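Local structure of aminotransferase, class V family protein (Trichomonas vaginalis, 5F8V) at residues Lys46-Glu51 against Phe249-Ala254; Gln52-Glu57 against Phe253-Phe258; Asn70-Ala75 against Asn239-Asn244. The protein probably catalyses the pyridoxal-phosphate-dependent transfer of an amino group between O-phospho-L-serine and 2-oxoglutarate, a step of L-serine biosynthesis. All coordinates share one frame; numbering follows the deposited sequence.

Contact 1 (Lys46-Glu51 against Phe249-Ala254)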
loop_
_atom_site.group_PDB
_atom_site.type_symbol
_atom_site.label_atom_id
_atom_site.label_comp_id
_atom_site.label_asym_id
_atom_site.label_seq_id
_atom_site.Cartn_x
_atom_site.Cartn_y
_atom_site.Cartn_z
ATOM N N LYS A 46 9.310 -11.362 16.257
ATOM C CA LYS A 46 10.208 -10.486 17.018
ATOM C C LYS A 46 11.024 -9.573 16.101
ATOM O O LYS A 46 11.144 -8.371 16.353
ATOM C CB LYS A 46 11.155 -11.310 17.906
ATOM C CG LYS A 46 11.684 -10.527 19.097
ATOM C CD LYS A 46 13.090 -10.931 19.526
ATOM C CE LYS A 46 13.638 -9.897 20.507
ATOM N NZ LYS A 46 14.982 -10.232 21.042
ATOM N N HIS A 47 11.562 -10.149 15.031
ATOM C CA HIS A 47 12.392 -9.402 14.086
ATOM C C HIS A 47 11.674 -8.220 13.440
ATOM O O HIS A 47 12.236 -7.132 13.382
ATOM C CB HIS A 47 12.944 -10.318 12.997
ATOM C CG HIS A 47 13.870 -11.370 13.516
ATOM N ND1 HIS A 47 13.534 -12.706 13.545
ATOM C CD2 HIS A 47 15.109 -11.281 14.052
ATOM C CE1 HIS A 47 14.533 -13.397 14.064
ATOM N NE2 HIS A 47 15.501 -12.555 14.379
ATOM N N TRP A 48 10.446 -8.425 12.962
ATOM C CA TRP A 48 9.725 -7.321 12.319
ATOM C C TRP A 48 9.347 -6.210 13.308
ATOM O O TRP A 48 9.543 -5.028 13.024
ATOM C CB TRP A 48 8.468 -7.754 11.535
ATOM C CG TRP A 48 7.866 -6.512 10.984
ATOM C CD1 TRP A 48 6.726 -5.881 11.404
ATOM C CD2 TRP A 48 8.481 -5.643 10.039
ATOM N NE1 TRP A 48 6.562 -4.698 10.727
ATOM C CE2 TRP A 48 7.630 -4.523 9.885
ATOM C CE3 TRP A 48 9.663 -5.710 9.284
ATOM C CZ2 TRP A 48 7.913 -3.489 8.989
ATOM C CZ3 TRP A 48 9.949 -4.679 8.400
ATOM C CH2 TRP A 48 9.074 -3.583 8.263
ATOM N N MET A 49 8.803 -6.589 14.460
ATOM C CA MET A 49 8.433 -5.603 15.475
ATOM C C MET A 49 9.591 -4.702 15.927
ATOM O O MET A 49 9.368 -3.545 16.253
ATOM C CB MET A 49 7.748 -6.287 16.662
ATOM C CG MET A 49 6.326 -6.722 16.323
ATOM S SD MET A 49 5.565 -7.743 17.594
ATOM C CE MET A 49 5.265 -6.560 18.903
ATOM N N GLU A 50 10.816 -5.225 15.936
ATOM C CA GLU A 50 12.014 -4.407 16.176
ATOM C C GLU A 50 12.301 -3.432 15.028
ATOM O O GLU A 50 12.601 -2.262 15.271
ATOM C CB GLU A 50 13.242 -5.293 16.397
ATOM C CG GLU A 50 13.277 -5.995 17.740
ATOM C CD GLU A 50 14.561 -6.787 17.951
ATOM O OE1 GLU A 50 14.935 -7.586 17.062
ATOM O OE2 GLU A 50 15.201 -6.612 19.011
ATOM N N GLU A 51 12.222 -3.920 13.787
ATOM C CA GLU A 51 12.492 -3.086 12.608
ATOM C C GLU A 51 11.547 -1.893 12.535
ATOM O O GLU A 51 11.977 -0.769 12.293
ATOM C CB GLU A 51 12.384 -3.912 11.318
ATOM C CG GLU A 51 12.602 -3.141 10.008
ATOM C CD GLU A 51 14.018 -2.613 9.810
ATOM O OE1 GLU A 51 14.941 -2.978 10.562
ATOM O OE2 GLU A 51 14.221 -1.830 8.867
ATOM N N PHE A 249 7.978 -4.297 3.488
ATOM C CA PHE A 249 9.126 -3.970 2.638
ATOM C C PHE A 249 9.290 -2.465 2.445
ATOM O O PHE A 249 10.415 -1.964 2.411
ATOM C CB PHE A 249 9.061 -4.689 1.287
ATOM C CG PHE A 249 10.360 -4.642 0.520
ATOM C CD1 PHE A 249 10.580 -3.673 -0.455
ATOM C CD2 PHE A 249 11.372 -5.550 0.787
ATOM C CE1 PHE A 249 11.777 -3.623 -1.156
ATOM C CE2 PHE A 249 12.576 -5.511 0.091
ATOM C CZ PHE A 249 12.782 -4.544 -0.879
ATOM N N ALA A 250 8.179 -1.737 2.352
ATOM C CA ALA A 250 8.230 -0.285 2.211
ATOM C C ALA A 250 8.807 0.389 3.459
ATOM O O ALA A 250 9.582 1.350 3.354
ATOM C CB ALA A 250 6.847 0.262 1.897
ATOM N N ILE A 251 8.447 -0.129 4.637
ATOM C CA ILE A 251 8.895 0.442 5.908
ATOM C C ILE A 251 10.376 0.156 6.119
ATOM O O ILE A 251 11.139 1.061 6.454
ATOM C CB ILE A 251 8.051 -0.087 7.098
ATOM C CG1 ILE A 251 6.605 0.418 6.981
ATOM C CG2 ILE A 251 8.638 0.359 8.439
ATOM C CD1 ILE A 251 5.585 -0.477 7.651
ATOM N N TYR A 252 10.758 -1.105 5.933
ATOM C CA TYR A 252 12.166 -1.534 5.922
ATOM C C TYR A 252 13.017 -0.673 4.979
ATOM O O TYR A 252 14.108 -0.236 5.344
ATOM C CB TYR A 252 12.261 -3.030 5.532
ATOM C CG TYR A 252 13.527 -3.462 4.816
ATOM C CD1 TYR A 252 14.640 -3.898 5.526
ATOM C CD2 TYR A 252 13.599 -3.462 3.421
ATOM C CE1 TYR A 252 15.788 -4.307 4.873
ATOM C CE2 TYR A 252 14.750 -3.858 2.759
ATOM C CZ TYR A 252 15.842 -4.279 3.486
ATOM O OH TYR A 252 16.978 -4.677 2.823
ATOM N N PHE A 253 12.523 -0.450 3.765
ATOM C CA PHE A 253 13.274 0.316 2.779
ATOM C C PHE A 253 13.317 1.804 3.126
ATOM O O PHE A 253 14.345 2.452 2.959
ATOM C CB PHE A 253 12.754 0.097 1.359
ATOM C CG PHE A 253 13.757 0.469 0.307
ATOM C CD1 PHE A 253 13.677 1.688 -0.358
ATOM C CD2 PHE A 253 14.817 -0.377 0.023
ATOM C CE1 PHE A 253 14.617 2.030 -1.318
ATOM C CE2 PHE A 253 15.766 -0.034 -0.924
ATOM C CZ PHE A 253 15.665 1.171 -1.595
ATOM N N ALA A 254 12.209 2.332 3.627
ATOM C CA ALA A 254 12.184 3.680 4.169
ATOM C C ALA A 254 13.254 3.869 5.237
ATOM O O ALA A 254 13.983 4.859 5.216
ATOM C CB ALA A 254 10.809 3.995 4.738
HETATM O O HOH W 1 16.220 -1.245 7.366
#

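Contact 2 (Gln52-Glu57 against Phe253-Phe258)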
loop_
_atom_site.group_PDB
_atom_site.type_symbol
_atom_site.label_atom_id
_atom_site.label_comp_id
_atom_site.label_asym_id
_atom_site.label_seq_id
_atom_site.Cartn_x
_atom_site.Cartn_y
_atom_site.Cartn_z
ATOM N N GLN A 52 10.262 -2.145 12.744
ATOM C CA GLN A 52 9.263 -1.085 12.633
ATOM C C GLN A 52 9.367 -0.093 13.773
ATOM O O GLN A 52 9.213 1.102 13.563
ATOM C CB GLN A 52 7.856 -1.654 12.568
ATOM C CG GLN A 52 6.817 -0.576 12.293
ATOM C CD GLN A 52 5.472 -1.141 11.909
ATOM O OE1 GLN A 52 5.386 -2.062 11.102
ATOM N NE2 GLN A 52 4.408 -0.563 12.456
ATOM N N LYS A 53 9.610 -0.608 14.975
ATOM C CA LYS A 53 9.902 0.226 16.141
ATOM C C LYS A 53 11.087 1.136 15.835
ATOM O O LYS A 53 10.990 2.348 15.981
ATOM C CB LYS A 53 10.202 -0.658 17.361
ATOM C CG LYS A 53 10.389 0.067 18.683
ATOM C CD LYS A 53 10.716 -0.946 19.784
ATOM C CE LYS A 53 11.465 -0.322 20.953
ATOM N NZ LYS A 53 12.190 -1.345 21.762
ATOM N N GLU A 54 12.183 0.534 15.380
ATOM C CA GLU A 54 13.395 1.267 15.017
ATOM C C GLU A 54 13.122 2.326 13.933
ATOM O O GLU A 54 13.538 3.480 14.072
ATOM C CB GLU A 54 14.482 0.290 14.553
ATOM C CG GLU A 54 15.821 0.934 14.231
ATOM C CD GLU A 54 16.792 -0.050 13.615
ATOM O OE1 GLU A 54 17.197 0.156 12.447
ATOM O OE2 GLU A 54 17.142 -1.033 14.289
ATOM N N ALA A 55 12.413 1.935 12.874
ATOM C CA ALA A 55 12.066 2.864 11.784
ATOM C C ALA A 55 11.282 4.081 12.286
ATOM O O ALA A 55 11.535 5.219 11.862
ATOM C CB ALA A 55 11.287 2.140 10.702
ATOM N N THR A 56 10.353 3.844 13.209
ATOM C CA THR A 56 9.543 4.912 13.793
ATOM C C THR A 56 10.401 5.884 14.612
ATOM O O THR A 56 10.311 7.116 14.452
ATOM C CB THR A 56 8.412 4.326 14.676
ATOM O OG1 THR A 56 7.643 3.377 13.914
ATOM C CG2 THR A 56 7.492 5.426 15.191
ATOM N N GLU A 57 11.219 5.313 15.490
ATOM C CA GLU A 57 12.153 6.073 16.323
ATOM C C GLU A 57 13.145 6.868 15.475
ATOM O O GLU A 57 13.411 8.033 15.756
ATOM C CB GLU A 57 12.911 5.131 17.287
ATOM C CG GLU A 57 12.090 4.683 18.495
ATOM C CD GLU A 57 12.658 3.459 19.212
ATOM O OE1 GLU A 57 13.820 3.064 18.961
ATOM O OE2 GLU A 57 11.934 2.873 20.037
ATOM N N PHE A 253 12.523 -0.450 3.765
ATOM C CA PHE A 253 13.274 0.316 2.779
ATOM C C PHE A 253 13.317 1.804 3.126
ATOM O O PHE A 253 14.345 2.452 2.959
ATOM C CB PHE A 253 12.754 0.097 1.359
ATOM C CG PHE A 253 13.757 0.469 0.307
ATOM C CD1 PHE A 253 13.677 1.688 -0.358
ATOM C CD2 PHE A 253 14.817 -0.377 0.023
ATOM C CE1 PHE A 253 14.617 2.030 -1.318
ATOM C CE2 PHE A 253 15.766 -0.034 -0.924
ATOM C CZ PHE A 253 15.665 1.171 -1.595
ATOM N N ALA A 254 12.209 2.332 3.627
ATOM C CA ALA A 254 12.184 3.680 4.169
ATOM C C ALA A 254 13.254 3.869 5.237
ATOM O O ALA A 254 13.983 4.859 5.216
ATOM C CB ALA A 254 10.809 3.995 4.738
ATOM N N ASN A 255 13.358 2.894 6.141
ATOM C CA ASN A 255 14.343 2.919 7.223
ATOM C C ASN A 255 15.781 2.962 6.709
ATOM O O ASN A 255 16.628 3.656 7.278
ATOM C CB ASN A 255 14.142 1.721 8.167
ATOM C CG ASN A 255 14.914 1.849 9.472
ATOM O OD1 ASN A 255 15.245 2.947 9.919
ATOM N ND2 ASN A 255 15.182 0.717 10.103
ATOM N N HIS A 256 16.050 2.231 5.633
ATOM C CA HIS A 256 17.363 2.288 4.990
ATOM C C HIS A 256 17.693 3.704 4.513
ATOM O O HIS A 256 18.807 4.177 4.713
ATOM C CB HIS A 256 17.474 1.284 3.837
ATOM C CG HIS A 256 18.018 -0.046 4.248
ATOM N ND1 HIS A 256 19.274 -0.194 4.794
ATOM C CD2 HIS A 256 17.494 -1.293 4.164
ATOM C CE1 HIS A 256 19.493 -1.472 5.049
ATOM N NE2 HIS A 256 18.430 -2.161 4.671
ATOM N N ILE A 257 16.716 4.371 3.905
ATOM C CA ILE A 257 16.864 5.761 3.494
ATOM C C ILE A 257 17.019 6.695 4.701
ATOM O O ILE A 257 17.839 7.602 4.650
ATOM C CB ILE A 257 15.711 6.243 2.572
ATOM C CG1 ILE A 257 15.739 5.475 1.244
ATOM C CG2 ILE A 257 15.842 7.745 2.289
ATOM C CD1 ILE A 257 14.465 5.588 0.436
ATOM N N PHE A 258 16.273 6.472 5.781
ATOM C CA PHE A 258 16.436 7.298 6.994
ATOM C C PHE A 258 17.889 7.245 7.500
ATOM O O PHE A 258 18.494 8.278 7.795
ATOM C CB PHE A 258 15.471 6.883 8.118
ATOM C CG PHE A 258 13.997 6.990 7.770
ATOM C CD1 PHE A 258 13.524 7.809 6.736
ATOM C CD2 PHE A 258 13.068 6.273 8.511
ATOM C CE1 PHE A 258 12.162 7.874 6.447
ATOM C CE2 PHE A 258 11.712 6.341 8.225
ATOM C CZ PHE A 258 11.259 7.137 7.189
#

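Contact 3 (Asn70-Ala75 against Asn239-Asn244)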
loop_
_atom_site.group_PDB
_atom_site.type_symbol
_atom_site.label_atom_id
_atom_site.label_comp_id
_atom_site.label_asym_id
_atom_site.label_seq_id
_atom_site.Cartn_x
_atom_site.Cartn_y
_atom_site.Cartn_z
ATOM N N ASN A 70 1.921 11.384 17.387
ATOM C CA ASN A 70 2.057 9.992 16.938
ATOM C C ASN A 70 2.656 9.945 15.528
ATOM O O ASN A 70 2.439 10.865 14.739
ATOM C CB ASN A 70 0.699 9.287 16.892
ATOM C CG ASN A 70 0.009 9.251 18.243
ATOM O OD1 ASN A 70 0.511 8.652 19.187
ATOM N ND2 ASN A 70 -1.147 9.882 18.333
ATOM N N ILE A 71 3.382 8.868 15.224
ATOM C CA ILE A 71 3.948 8.633 13.896
ATOM C C ILE A 71 3.335 7.353 13.351
ATOM O O ILE A 71 3.391 6.307 14.007
ATOM C CB ILE A 71 5.493 8.527 13.931
ATOM C CG1 ILE A 71 6.108 9.820 14.495
ATOM C CG2 ILE A 71 6.047 8.259 12.529
ATOM C CD1 ILE A 71 7.604 9.754 14.744
ATOM N N LEU A 72 2.740 7.434 12.158
ATOM C CA LEU A 72 2.145 6.262 11.508
ATOM C C LEU A 72 2.839 5.938 10.197
ATOM O O LEU A 72 3.227 6.826 9.458
ATOM C CB LEU A 72 0.654 6.494 11.223
ATOM C CG LEU A 72 -0.262 6.946 12.357
ATOM C CD1 LEU A 72 -1.698 6.979 11.856
ATOM C CD2 LEU A 72 -0.163 6.038 13.570
ATOM N N PHE A 73 3.001 4.648 9.937
ATOM C CA PHE A 73 3.267 4.121 8.607
ATOM C C PHE A 73 1.984 3.428 8.206
ATOM O O PHE A 73 1.513 2.544 8.933
ATOM C CB PHE A 73 4.399 3.096 8.634
ATOM C CG PHE A 73 5.737 3.678 8.977
ATOM C CD1 PHE A 73 6.468 4.369 8.019
ATOM C CD2 PHE A 73 6.275 3.532 10.254
ATOM C CE1 PHE A 73 7.711 4.908 8.327
ATOM C CE2 PHE A 73 7.517 4.075 10.567
ATOM C CZ PHE A 73 8.234 4.762 9.606
ATOM N N VAL A 74 1.420 3.817 7.065
ATOM C CA VAL A 74 0.158 3.233 6.579
ATOM C C VAL A 74 0.239 2.778 5.127
ATOM O O VAL A 74 1.063 3.267 4.354
ATOM C CB VAL A 74 -1.024 4.213 6.752
ATOM C CG1 VAL A 74 -1.357 4.343 8.230
ATOM C CG2 VAL A 74 -0.723 5.588 6.143
ATOM N N ALA A 75 -0.601 1.807 4.777
ATOM C CA ALA A 75 -0.769 1.391 3.391
ATOM C C ALA A 75 -1.485 2.514 2.655
ATOM O O ALA A 75 -2.277 3.230 3.251
ATOM C CB ALA A 75 -1.579 0.107 3.307
ATOM N N ASN A 239 -3.162 0.187 17.699
ATOM C CA ASN A 239 -2.537 -1.091 17.320
ATOM C C ASN A 239 -1.111 -0.980 16.744
ATOM O O ASN A 239 -0.670 -1.878 16.016
ATOM C CB ASN A 239 -3.450 -1.829 16.324
ATOM C CG ASN A 239 -4.754 -2.285 16.951
ATOM O OD1 ASN A 239 -4.790 -3.292 17.652
ATOM N ND2 ASN A 239 -5.834 -1.563 16.682
ATOM N N ASN A 240 -0.397 0.104 17.068
ATOM C CA ASN A 240 0.994 0.325 16.628
ATOM C C ASN A 240 1.213 0.131 15.118
ATOM O O ASN A 240 2.196 -0.482 14.697
ATOM C CB ASN A 240 1.955 -0.571 17.427
ATOM C CG ASN A 240 1.888 -0.315 18.922
ATOM O OD1 ASN A 240 2.263 0.760 19.395
ATOM N ND2 ASN A 240 1.410 -1.303 19.677
ATOM N N CYS A 241 0.270 0.650 14.325
ATOM C CA CYS A 241 0.217 0.460 12.865
ATOM C C CYS A 241 0.233 -0.994 12.391
ATOM O O CYS A 241 0.604 -1.276 11.248
ATOM C CB CYS A 241 1.322 1.258 12.171
ATOM S SG CYS A 241 1.069 3.019 12.339
ATOM N N MET A 242 -0.207 -1.901 13.262
ATOM C CA MET A 242 -0.265 -3.322 12.970
ATOM C C MET A 242 -1.632 -3.859 13.396
ATOM O O MET A 242 -1.746 -4.927 14.004
ATOM C CB MET A 242 0.899 -4.055 13.653
ATOM C CG MET A 242 2.240 -3.773 12.991
ATOM S SD MET A 242 3.596 -4.825 13.554
ATOM C CE MET A 242 4.371 -3.761 14.775
ATOM N N TYR A 243 -2.674 -3.093 13.070
ATOM C CA TYR A 243 -4.039 -3.579 13.195
ATOM C C TYR A 243 -4.203 -4.723 12.207
ATOM O O TYR A 243 -4.795 -5.754 12.520
ATOM C CB TYR A 243 -5.060 -2.473 12.910
ATOM C CG TYR A 243 -6.473 -3.000 12.775
ATOM C CD1 TYR A 243 -7.059 -3.175 11.516
ATOM C CD2 TYR A 243 -7.218 -3.358 13.904
ATOM C CE1 TYR A 243 -8.345 -3.682 11.387
ATOM C CE2 TYR A 243 -8.510 -3.859 13.785
ATOM C CZ TYR A 243 -9.070 -4.018 12.526
ATOM O OH TYR A 243 -10.353 -4.518 12.408
ATOM N N ASN A 244 -3.698 -4.503 10.999
ATOM C CA ASN A 244 -3.556 -5.556 10.004
ATOM C C ASN A 244 -2.097 -5.554 9.559
ATOM O O ASN A 244 -1.263 -4.909 10.199
ATOM C CB ASN A 244 -4.552 -5.345 8.851
ATOM C CG ASN A 244 -4.211 -4.144 7.976
ATOM O OD1 ASN A 244 -3.775 -3.094 8.462
ATOM N ND2 ASN A 244 -4.418 -4.295 6.673
HETATM O O HOH W 2 0.877 -0.084 8.477
#

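Contact 1 (Lys46-Glu51 against Phe249-Ala254)
Trp48 meets Ile251 and Tyr252 where two helices of the large domain pack in this fold type I, class V aminotransferase. The helices run in broadly the same direction, at 51° to each other. Their axes stay 11.0 Å apart at closest approach, so long side chains must bridge them. A chi1 of 179° swings the indole away from the backbone N and carries its six-membered ring across to the second helix. The indole comes edge on. Its CH2 lies 3.8 Å from Ile251 CB, near the ring plane, and the backbone N of Tyr252 is at the same edge. Beside it, Trp48 CZ3 rests 4.0 Å from Tyr252 CB. Both side chains cross the indole at about a right angle. The far end of the indole is tied to its own helix, where NE1 bonds to Gln52 OE1. One turn on, Glu51 has its CB directed at the second helix. Its chain bends at chi2 (67°), which brings the carboxylate over the backbone of Tyr252. The acid's OE2 is hydrogen-bonded to Asn255 ND2. The Tyr252 OH points away and is hydrogen-bonded to Glu27 OE1. A water donates to Glu51 OE2 at 2.6 Å. It also donates to Tyr252 O at 3.1 Å. Glu51 OE2 itself sits 3.6 Å from Tyr252 CA.

Contact 2 (Gln52-Glu57 against Phe253-Phe258)
Ala55 lies against the side chain of Asn255, with its CB 3.8 Å from both CB and CG of the asparagine. The amide oxygen continues the overlap, since Asn255 OD1 is 3.7 Å from Ala55 CA. The methyl group is small enough for the backbones to come close. The CA atoms of Ala55 and Asn255 are 5.1 Å apart. The helix axes approach to 9.5 Å, at an angle of 42°. Glu54, partly exposed, sends its carboxylate toward the second helix. With chi1 at -176° the extended chain leans across, and it crosses the Asn255 side chain at about a right angle. Asn255 ND2 donates to Glu54 OE1 over 3.1 Å, with a fairly straight N-H...O angle of 157°. The acceptor lies near the amide plane. ND2 approaches from above the carboxylate plane, and the two planes are steeply inclined. Arg58 binds both partners: it forms a salt bridge to Glu54 OE1 and hydrogen bonds to Asn255 OD1. Its charge probably favours the ionised acid. Bonds at OD1 (Arg58) and at ND2 (Glu54 and Glu51) hold the amide's rotation. Further along, Phe258 CE2 is 3.8 Å from Ala55 O. One face of that ring carries Ala254 O of its own helix, 3.3 Å above the plane and offset toward the rim. The whole is a close helix-helix crossing built on a small residue and flanked by a polar network, within the large alpha/beta domain of a fold type I aminotransferase.

Contact 3 (Asn70-Ala75 against Asn239-Asn244)
The carbonyl oxygen of Phe73 accepts a 2.7 Å hydrogen bond from a water that also donates to Cys241 O at 3.0 Å. This water joins the backbone of strand 69-75 to the loop that follows helix 233-238. The Cys241 side chain meets the same oxygen: both its CB and its SG lie 3.5 Å from Phe73 O. Cys241 points its CB at the strand. Its SG is anti to the carbonyl carbon (chi1 -66°) and comes to rest against Leu72, 3.5 Å from CD2 and 3.7 Å from CB. The sulfur thus has an apolar branch and a backbone oxygen as neighbours. It sits on a tightly turned loop. A Schellman motif ends the helix, with Asn240 as its C-prime residue. A type I' turn, Asn239 to Met242, overlaps it, and Met242 N closes the turn by bonding to Asn239 O at 2.8 Å. Strand 69-75 is an outermost strand of the sheet within this chain, and it pairs antiparallel with strand 209-215. The loop also leads to the active site of the dimer, since Asn244 ND2 bonds to the pyridoxal-phosphate-modified lysine of the second subunit. The chemistry implies a light attachment: one buried, soft sulfur fits between leucine and carbonyl, and one water donates to both backbone oxygens, bridging them.

Overall arrangement
Contacts 1 and 2 are successive parts of one interface between helices 46-63 and 248-263. Their centres are about 7 Å apart, and they share Phe253 and Ala254. The centre of contact 3 lies about 12 Å from that of contact 1 and about 13 Å from that of contact 2. It uses strand 69-75, which follows helix 46-63, and the loop before helix 248-263. Along the chain, contact 3 is therefore nested inside the loops closed by the other two. Ile251 packs on the CB of Phe73, and Thr56 touches its ring. Helix pair, strand 69-75 and loop thus form one continuous region of the large domain, and its loop reaches the cofactor site of the second subunit.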